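Local structure of glucose-6-phosphate isomerase (Plasmodium falciparum, 3QKI) at residues S263-L268 against E276-H281; K62-D67 against C526-S531; M195-N200 against D215-V220. The protein probably catalyses the reversible interconversion of alpha-D-glucose 6-phosphate and beta-D-fructose 6-phosphate, the second step of glycolysis. One frame throughout, in Å; residues are numbered along the deposited sequence. Where two conformers were deposited one is given.

Overall arrangement
After three N-terminal helices the chain forms the hairpin of strands 58-61 and 64-70. Its turn, in contact 2, waits some 460 residues for helix 523-543, and this long loop encloses both of the others. Contact 3 closes first, bringing the C-terminal end of helix 179-197 up to the chain entering strand 219-223. Contact 1 follows it in series, joining helix 255-268 to the short helix that precedes strand 282-285. Contacts 1 and 3 thus both serve the five-stranded parallel sheet, whereas contact 2 belongs to the six-stranded mixed sheet. The centres of contacts 1 and 2 lie about 40 Å apart, on opposite sides of the chain's centre, and both touch the second subunit.

Contact 1: residues S263-L268 against E276-H281; sequences SIKKWL and ENLSKH
Lys265 NZ is gripped twice by Phe295, through a hydrogen bond to its carbonyl O and a cation-pi contact with its ring, while the CE methylene of the same lysine touches Leu278. This is the connection of a beta-alpha-beta crossover: helix 255-268 comes from strand 243-248, and a short loop and helix 275-278 carry the chain into the neighbouring parallel strand 282-285. Across the contact the packing is apolar, with no hydrogen bond between 263-268 and 276-281. The lysine is stretched out, its CG anti to the backbone N (chi1 -175°) and every later torsion extended, which takes CE to 4.1 Å from Leu278 CD2 as the two side chains cross at about a right angle. The other branch of Leu278 serves Leu268: Leu278 CD1 sits 3.7 Å from Leu268 CB and 4.2 Å from Leu268 CD1. The two branches of one leucine therefore reach two residues a turn apart on the longer helix. Leu268, itself backed by Val245 and Met282 of the sheet, extends CD1 as far as His281 CB, 4.2 Å away. Beyond that CB the imidazole turns off elsewhere. Its ND1 meets the carbonyl O of Thr243, its NE2 the backbone N of Cys161, and Phe166 meets the ring edge-to-face, so both nitrogens of this buried ring are satisfied and its rotation is fixed. On the far side of the short helix two polar bonds tie 276-281 to itself. Lys280 NZ approaches Asn277 OD1 at 3.2 Å with a C=O...N angle of 162°, and Ser279 OG, in the conformer given, stands above the carbonyl plane of Glu276, 2.8 Å from its O.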
loop_
_atom_site.group_PDB
_atom_site.type_symbol
_atom_site.label_atom_id
_atom_site.label_comp_id
_atom_site.label_asym_id
_atom_site.label_seq_id
_atom_site.Cartn_x
_atom_site.Cartn_y
_atom_site.Cartn_z
ATOM N N SER A 263 11.130 21.704 -12.414
ATOM C CA SER A 263 9.768 21.792 -12.928
ATOM C C SER A 263 8.893 22.703 -12.057
ATOM O O SER A 263 8.149 23.528 -12.585
ATOM C CB SER A 263 9.162 20.393 -13.064
ATOM O OG SER A 263 9.948 19.568 -13.914
ATOM N N ILE A 264 9.014 22.579 -10.729
ATOM C CA ILE A 264 8.240 23.397 -9.797
ATOM C C ILE A 264 8.737 24.848 -9.781
ATOM O O ILE A 264 7.922 25.764 -9.625
ATOM C CB ILE A 264 8.066 22.737 -8.402
ATOM C CG1 ILE A 264 7.194 21.456 -8.520
ATOM C CG2 ILE A 264 7.496 23.708 -7.336
ATOM C CD1 ILE A 264 5.693 21.675 -8.984
ATOM N N LYS A 265 10.041 25.053 -10.002
ATOM C CA LYS A 265 10.612 26.397 -10.097
ATOM C C LYS A 265 10.053 27.079 -11.374
ATOM O O LYS A 265 9.715 28.254 -11.319
ATOM C CB LYS A 265 12.142 26.352 -10.128
ATOM C CG LYS A 265 12.796 27.730 -10.113
ATOM C CD LYS A 265 14.302 27.573 -10.236
ATOM C CE LYS A 265 15.018 28.870 -10.029
ATOM N NZ LYS A 265 16.448 28.746 -10.423
ATOM N N LYS A 266 9.919 26.322 -12.495
ATOM C CA LYS A 266 9.317 26.816 -13.733
ATOM C C LYS A 266 7.845 27.193 -13.468
ATOM O O LYS A 266 7.420 28.258 -13.903
ATOM C CB LYS A 266 9.391 25.762 -14.856
ATOM C CG LYS A 266 10.782 25.583 -15.449
ATOM C CD LYS A 266 11.028 26.482 -16.629
ATOM C CE LYS A 266 12.498 26.528 -17.001
ATOM N NZ LYS A 266 12.947 25.288 -17.691
ATOM N N TRP A 267 7.092 26.351 -12.717
ATOM C CA TRP A 267 5.694 26.623 -12.355
ATOM C C TRP A 267 5.612 27.899 -11.481
ATOM O O TRP A 267 4.768 28.762 -11.756
ATOM C CB TRP A 267 5.070 25.415 -11.639
ATOM C CG TRP A 267 3.710 25.668 -11.039
ATOM C CD1 TRP A 267 2.515 25.743 -11.704
ATOM C CD2 TRP A 267 3.412 25.878 -9.653
ATOM N NE1 TRP A 267 1.496 26.000 -10.823
ATOM C CE2 TRP A 267 2.011 26.059 -9.549
ATOM C CE3 TRP A 267 4.198 25.964 -8.487
ATOM C CZ2 TRP A 267 1.370 26.244 -8.321
ATOM C CZ3 TRP A 267 3.559 26.152 -7.263
ATOM C CH2 TRP A 267 2.163 26.301 -7.190
ATOM N N LEU A 268 6.497 28.022 -10.452
ATOM C CA LEU A 268 6.527 29.235 -9.612
ATOM C C LEU A 268 6.787 30.487 -10.485
ATOM O O LEU A 268 6.132 31.511 -10.285
ATOM C CB LEU A 268 7.627 29.176 -8.521
ATOM C CG LEU A 268 7.413 28.304 -7.283
ATOM C CD1 LEU A 268 8.657 28.398 -6.376
ATOM C CD2 LEU A 268 6.156 28.721 -6.493
ATOM N N GLU A 276 14.566 37.660 -6.173
ATOM C CA GLU A 276 14.444 37.851 -4.726
ATOM C C GLU A 276 13.069 37.453 -4.206
ATOM O O GLU A 276 12.949 37.070 -3.047
ATOM C CB GLU A 276 14.831 39.269 -4.271
ATOM N N ASN A 277 12.031 37.531 -5.053
ATOM C CA ASN A 277 10.698 37.101 -4.632
ATOM C C ASN A 277 10.611 35.580 -4.680
ATOM O O ASN A 277 10.033 34.972 -3.780
ATOM C CB ASN A 277 9.622 37.766 -5.480
ATOM C CG ASN A 277 9.297 39.176 -5.066
ATOM O OD1 ASN A 277 9.468 39.605 -3.897
ATOM N ND2 ASN A 277 8.736 39.897 -6.004
ATOM N N LEU A 278 11.245 34.970 -5.705
ATOM C CA LEU A 278 11.356 33.539 -5.907
ATOM C C LEU A 278 12.080 32.909 -4.691
ATOM O O LEU A 278 11.646 31.852 -4.232
ATOM C CB LEU A 278 12.088 33.276 -7.223
ATOM C CG LEU A 278 11.791 31.986 -7.995
ATOM C CD1 LEU A 278 10.278 31.783 -8.228
ATOM C CD2 LEU A 278 12.518 31.987 -9.324
ATOM N N SER A 279 13.129 33.581 -4.129
ATOM C CA SER A 279 13.871 33.095 -2.960
ATOM C C SER A 279 13.016 33.064 -1.692
ATOM O O SER A 279 13.327 32.303 -0.771
ATOM C CB SER A 279 15.153 33.899 -2.736
ATOM O OG SER A 279 14.884 35.176 -2.186
ATOM N N LYS A 280 11.931 33.872 -1.628
ATOM C CA LYS A 280 11.050 33.857 -0.457
ATOM C C LYS A 280 10.184 32.587 -0.479
ATOM O O LYS A 280 9.757 32.132 0.580
ATOM C CB LYS A 280 10.119 35.072 -0.422
ATOM C CG LYS A 280 10.798 36.402 -0.294
ATOM C CD LYS A 280 9.765 37.482 -0.416
ATOM C CE LYS A 280 10.380 38.855 -0.447
ATOM N NZ LYS A 280 9.339 39.890 -0.682
ATOM N N HIS A 281 9.955 32.011 -1.680
ATOM C CA HIS A 281 9.098 30.837 -1.905
ATOM C C HIS A 281 9.835 29.479 -1.974
ATOM O O HIS A 281 9.200 28.440 -2.209
ATOM C CB HIS A 281 8.255 31.063 -3.177
ATOM C CG HIS A 281 7.182 32.104 -2.984
ATOM N ND1 HIS A 281 5.842 31.762 -2.942
ATOM C CD2 HIS A 281 7.289 33.443 -2.814
ATOM C CE1 HIS A 281 5.184 32.897 -2.744
ATOM N NE2 HIS A 281 6.011 33.936 -2.679
#

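Contact 2: residues K62-D67 against C526-S531; sequences KNFYMD and CGLLLS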
loop_
_atom_site.group_PDB
_atom_site.type_symbol
_atom_site.label_atom_id
_atom_site.label_comp_id
_atom_site.label_asym_id
_atom_site.label_seq_id
_atom_site.Cartn_x
_atom_site.Cartn_y
_atom_site.Cartn_z
ATOM N N LYS A 62 5.190 3.558 29.240
ATOM C CA LYS A 62 4.505 4.848 29.220
ATOM C C LYS A 62 2.985 4.652 28.995
ATOM O O LYS A 62 2.316 3.978 29.786
ATOM C CB LYS A 62 5.133 5.840 28.186
ATOM C CG LYS A 62 6.630 6.107 28.367
ATOM C CD LYS A 62 6.922 7.262 29.305
ATOM C CE LYS A 62 8.408 7.466 29.442
ATOM N NZ LYS A 62 8.725 8.409 30.552
ATOM N N ASN A 63 2.495 5.206 27.882
ATOM C CA ASN A 63 1.093 5.218 27.492
ATOM C C ASN A 63 0.680 4.075 26.537
ATOM O O ASN A 63 -0.241 4.247 25.724
ATOM C CB ASN A 63 0.731 6.614 26.949
ATOM C CG ASN A 63 1.831 7.319 26.187
ATOM O OD1 ASN A 63 1.882 7.275 24.959
ATOM N ND2 ASN A 63 2.717 8.007 26.894
ATOM N N PHE A 64 1.347 2.894 26.639
ATOM C CA PHE A 64 1.024 1.761 25.773
ATOM C C PHE A 64 1.348 0.386 26.285
ATOM O O PHE A 64 2.277 0.215 27.085
ATOM C CB PHE A 64 1.565 1.962 24.345
ATOM C CG PHE A 64 2.984 1.524 24.050
ATOM C CD1 PHE A 64 4.039 2.422 24.147
ATOM C CD2 PHE A 64 3.247 0.253 23.563
ATOM C CE1 PHE A 64 5.340 2.031 23.840
ATOM C CE2 PHE A 64 4.553 -0.138 23.252
ATOM C CZ PHE A 64 5.585 0.756 23.379
ATOM N N TYR A 65 0.614 -0.604 25.766
ATOM C CA TYR A 65 0.804 -2.024 26.012
ATOM C C TYR A 65 1.248 -2.718 24.712
ATOM O O TYR A 65 0.730 -2.424 23.626
ATOM C CB TYR A 65 -0.522 -2.684 26.464
ATOM C CG TYR A 65 -0.953 -2.468 27.905
ATOM C CD1 TYR A 65 -1.513 -3.505 28.645
ATOM C CD2 TYR A 65 -0.920 -1.202 28.487
ATOM C CE1 TYR A 65 -1.962 -3.304 29.952
ATOM C CE2 TYR A 65 -1.319 -1.001 29.811
ATOM C CZ TYR A 65 -1.841 -2.054 30.539
ATOM O OH TYR A 65 -2.286 -1.842 31.825
ATOM N N MET A 66 2.206 -3.630 24.819
ATOM C CA MET A 66 2.572 -4.490 23.707
ATOM C C MET A 66 2.216 -5.896 24.167
ATOM O O MET A 66 2.671 -6.340 25.228
ATOM C CB MET A 66 4.053 -4.427 23.319
ATOM C CG MET A 66 4.350 -5.339 22.145
ATOM S SD MET A 66 6.023 -5.303 21.503
ATOM C CE MET A 66 6.926 -6.105 22.951
ATOM N N ASP A 67 1.387 -6.578 23.376
ATOM C CA ASP A 67 0.936 -7.923 23.675
ATOM C C ASP A 67 1.531 -8.925 22.671
ATOM O O ASP A 67 1.106 -8.996 21.513
ATOM C CB ASP A 67 -0.618 -7.940 23.736
ATOM C CG ASP A 67 -1.269 -9.280 24.015
ATOM O OD1 ASP A 67 -0.546 -10.286 24.086
ATOM O OD2 ASP A 67 -2.531 -9.330 24.110
ATOM N N CYS A 526 3.228 9.529 18.829
ATOM C CA CYS A 526 3.630 9.284 17.437
ATOM C C CYS A 526 5.164 9.116 17.373
ATOM O O CYS A 526 5.665 8.321 16.576
ATOM C CB CYS A 526 3.141 10.394 16.513
ATOM S SG CYS A 526 3.144 9.948 14.756
ATOM N N GLY A 527 5.874 9.829 18.249
ATOM C CA GLY A 527 7.322 9.734 18.409
ATOM C C GLY A 527 7.698 8.375 18.986
ATOM O O GLY A 527 8.617 7.715 18.477
ATOM N N LEU A 528 6.947 7.910 20.025
ATOM C CA LEU A 528 7.162 6.577 20.607
ATOM C C LEU A 528 7.022 5.496 19.506
ATOM O O LEU A 528 7.852 4.595 19.448
ATOM C CB LEU A 528 6.126 6.268 21.701
ATOM C CG LEU A 528 6.200 6.990 23.025
ATOM C CD1 LEU A 528 5.045 6.551 23.898
ATOM C CD2 LEU A 528 7.548 6.733 23.749
ATOM N N LEU A 529 5.972 5.604 18.655
ATOM C CA LEU A 529 5.693 4.659 17.563
ATOM C C LEU A 529 6.826 4.646 16.509
ATOM O O LEU A 529 7.259 3.573 16.109
ATOM C CB LEU A 529 4.309 4.926 16.927
ATOM C CG LEU A 529 3.853 3.999 15.789
ATOM C CD1 LEU A 529 3.692 2.557 16.259
ATOM C CD2 LEU A 529 2.537 4.497 15.176
ATOM N N LEU A 530 7.296 5.817 16.076
ATOM C CA LEU A 530 8.388 5.903 15.109
ATOM C C LEU A 530 9.654 5.260 15.653
ATOM O O LEU A 530 10.246 4.409 14.981
ATOM C CB LEU A 530 8.701 7.362 14.699
ATOM C CG LEU A 530 9.966 7.521 13.840
ATOM C CD1 LEU A 530 9.757 6.991 12.439
ATOM C CD2 LEU A 530 10.500 8.902 13.892
ATOM N N SER A 531 10.059 5.649 16.873
ATOM C CA SER A 531 11.291 5.140 17.466
ATOM C C SER A 531 11.202 3.638 17.726
ATOM O O SER A 531 12.190 2.947 17.556
ATOM C CB SER A 531 11.667 5.919 18.721
ATOM O OG SER A 531 12.728 5.268 19.408
#
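One methyl group, Leu528 CD1, makes the whole contact, meeting Phe64, Asn63 and Lys62 at the tight turn of the hairpin between strands 58-61 and 64-70. Lys62 (phi 58°, psi -118°) and Asn63 are the two central residues of a turn close to type II', and helix 523-543 points its leucine at the turn. The packed side is Phe64, a buried residue. Leu528 CD1 comes in near the plane of the phenyl ring, at its edge, 4.3 Å from Phe64 CD1; the same ring is met by Phe518 at about 30° between planes and touched by Met343 of helix 330-349. Leu528 is well placed for this, because CD1 runs straight on from the chain (chi2 178°) towards the turn. At the Asn63 side the methyl lies 3.4 Å from Asn63 OD1, a van der Waals contact with an oxygen whose hydrogen bond goes to Thr525 OG1, in the turn of helix just before Leu528. Asn63 was deposited in two conformers, so this detail holds for the one given. Lys62, exposed, marks the loose, solvent side: its chain starts toward the helix and then leads away. There only Lys62 CB touches, 4.3 Å from Leu528 CD1.

Contact 3: residues M195-N200 against D215-V220; sequences MELNKN and DNVFNV
Leu197 and Val217 supply the apolar part of this small surface contact: Leu197 CD1 rests 3.6 Å from Val217 CG2, the two side chains meeting at a slant. Leu197 is the last residue of helix 179-197. Its CG lies beside the backbone N (chi1 -53°), and chi2 of -176° stretches CD1 straight out toward the incoming chain. A second kind of touch is with backbone oxygens: the same methyl passes 4.1 Å from Asn216 O and 4.2 Å from Asp215 O, so one branch of the leucine covers three consecutive residues. No hydrogen bond joins 195-200 to 215-220.

Polar anchors come instead from neighbours that fix each side. Asn216, with a positive phi, is held by three: its O by Tyr192 OH, earlier in the same helix as Leu197, its OD1 by Lys165 NZ, and its ND2 by the carbonyl O of Arg154. On the helix side Asn198 OD1 receives the backbone N of Asn211, while its ND2 reaches back to Tyr193 O. The helix itself runs out through a wider pi-type turn, and Lys199 leaves it with positive phi; its N makes a weak bond of 3.5 Å to Glu196 O.

The whole is typical of the last part of a beta-alpha-beta crossover, where the helix gives way to the loop that leads into the next strand: after strand 168-172 the chain crosses over through helix 179-197, and a surface loop without helix or strand brings it to edge strand 219-223, in the Rossmann-like sugar isomerase (SIS) domain of this family.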
loop_
_atom_site.group_PDB
_atom_site.type_symbol
_atom_site.label_atom_id
_atom_site.label_comp_id
_atom_site.label_asym_id
_atom_site.label_seq_id
_atom_site.Cartn_x
_atom_site.Cartn_y
_atom_site.Cartn_z
ATOM N N MET A 195 -7.979 18.898 18.093
ATOM C CA MET A 195 -7.594 19.125 19.489
ATOM C C MET A 195 -6.978 20.494 19.720
ATOM O O MET A 195 -7.209 21.092 20.759
ATOM C CB MET A 195 -6.678 17.984 19.989
ATOM C CG MET A 195 -7.430 16.834 20.637
ATOM S SD MET A 195 -8.836 16.161 19.704
ATOM C CE MET A 195 -8.063 15.095 18.642
ATOM N N GLU A 196 -6.174 20.978 18.778
ATOM C CA GLU A 196 -5.531 22.271 18.925
ATOM C C GLU A 196 -6.343 23.429 18.303
ATOM O O GLU A 196 -6.815 24.283 19.036
ATOM C CB GLU A 196 -4.085 22.246 18.406
ATOM C CG GLU A 196 -3.371 23.578 18.570
ATOM C CD GLU A 196 -1.864 23.572 18.414
ATOM O OE1 GLU A 196 -1.223 22.508 18.591
ATOM O OE2 GLU A 196 -1.318 24.663 18.138
ATOM N N LEU A 197 -6.525 23.457 16.990
ATOM C CA LEU A 197 -7.242 24.567 16.356
ATOM C C LEU A 197 -8.724 24.675 16.737
ATOM O O LEU A 197 -9.200 25.786 16.961
ATOM C CB LEU A 197 -7.073 24.579 14.831
ATOM C CG LEU A 197 -5.649 24.534 14.300
ATOM C CD1 LEU A 197 -5.658 24.661 12.808
ATOM C CD2 LEU A 197 -4.769 25.634 14.910
ATOM N N ASN A 198 -9.430 23.534 16.839
ATOM C CA ASN A 198 -10.848 23.504 17.175
ATOM C C ASN A 198 -11.102 23.226 18.643
ATOM O O ASN A 198 -12.249 23.275 19.074
ATOM C CB ASN A 198 -11.638 22.571 16.227
ATOM C CG ASN A 198 -11.774 23.156 14.844
ATOM O OD1 ASN A 198 -12.654 23.957 14.592
ATOM N ND2 ASN A 198 -10.906 22.766 13.897
ATOM N N LYS A 199 -10.035 23.000 19.428
ATOM C CA LYS A 199 -10.105 22.804 20.880
ATOM C C LYS A 199 -11.126 21.739 21.325
ATOM O O LYS A 199 -11.765 21.907 22.362
ATOM C CB LYS A 199 -10.322 24.150 21.611
ATOM C CG LYS A 199 -9.307 25.242 21.240
ATOM C CD LYS A 199 -9.457 26.505 22.078
ATOM C CE LYS A 199 -10.542 27.450 21.612
ATOM N NZ LYS A 199 -10.712 28.595 22.546
ATOM N N ASN A 200 -11.257 20.634 20.559
ATOM C CA ASN A 200 -12.171 19.547 20.910
ATOM C C ASN A 200 -11.702 18.905 22.201
ATOM O O ASN A 200 -10.499 18.750 22.404
ATOM C CB ASN A 200 -12.256 18.484 19.803
ATOM C CG ASN A 200 -12.827 18.918 18.467
ATOM O OD1 ASN A 200 -12.717 18.194 17.456
ATOM N ND2 ASN A 200 -13.419 20.101 18.388
ATOM N N ASP A 215 -6.495 30.112 9.760
ATOM C CA ASP A 215 -5.051 30.357 9.813
ATOM C C ASP A 215 -4.299 29.094 10.178
ATOM O O ASP A 215 -4.743 28.308 11.013
ATOM C CB ASP A 215 -4.728 31.395 10.911
ATOM C CG ASP A 215 -4.965 32.843 10.558
ATOM O OD1 ASP A 215 -4.821 33.698 11.457
ATOM O OD2 ASP A 215 -5.274 33.129 9.369
ATOM N N ASN A 216 -3.114 28.948 9.605
ATOM C CA ASN A 216 -2.220 27.833 9.919
ATOM C C ASN A 216 -2.757 26.425 9.685
ATOM O O ASN A 216 -2.414 25.482 10.402
ATOM C CB ASN A 216 -1.468 28.032 11.252
ATOM C CG ASN A 216 -0.695 29.330 11.290
ATOM O OD1 ASN A 216 -0.198 29.823 10.275
ATOM N ND2 ASN A 216 -0.579 29.914 12.453
ATOM N N VAL A 217 -3.610 26.303 8.652
ATOM C CA VAL A 217 -4.067 25.041 8.103
ATOM C C VAL A 217 -3.338 25.033 6.764
ATOM O O VAL A 217 -3.801 25.645 5.791
ATOM C CB VAL A 217 -5.597 24.880 7.935
ATOM C CG1 VAL A 217 -5.929 23.576 7.218
ATOM C CG2 VAL A 217 -6.295 24.946 9.276
ATOM N N PHE A 218 -2.165 24.416 6.741
ATOM C CA PHE A 218 -1.350 24.377 5.519
ATOM C C PHE A 218 -1.737 23.243 4.591
ATOM O O PHE A 218 -1.951 22.108 5.038
ATOM C CB PHE A 218 0.135 24.294 5.875
ATOM C CG PHE A 218 0.655 25.557 6.518
ATOM C CD1 PHE A 218 1.237 26.562 5.748
ATOM C CD2 PHE A 218 0.577 25.740 7.892
ATOM C CE1 PHE A 218 1.730 27.727 6.349
ATOM C CE2 PHE A 218 1.041 26.914 8.482
ATOM C CZ PHE A 218 1.624 27.895 7.711
ATOM N N ASN A 219 -1.812 23.539 3.298
ATOM C CA ASN A 219 -2.124 22.512 2.323
ATOM C C ASN A 219 -0.774 21.899 1.913
ATOM O O ASN A 219 -0.093 22.416 1.037
ATOM C CB ASN A 219 -2.890 23.118 1.156
ATOM C CG ASN A 219 -3.322 22.149 0.083
ATOM O OD1 ASN A 219 -3.077 20.932 0.132
ATOM N ND2 ASN A 219 -3.965 22.684 -0.931
ATOM N N VAL A 220 -0.364 20.834 2.616
ATOM C CA VAL A 220 0.918 20.171 2.394
ATOM C C VAL A 220 0.775 19.090 1.334
ATOM O O VAL A 220 -0.087 18.222 1.443
ATOM C CB VAL A 220 1.515 19.642 3.721
ATOM C CG1 VAL A 220 2.885 19.011 3.513
ATOM C CG2 VAL A 220 1.587 20.756 4.762
#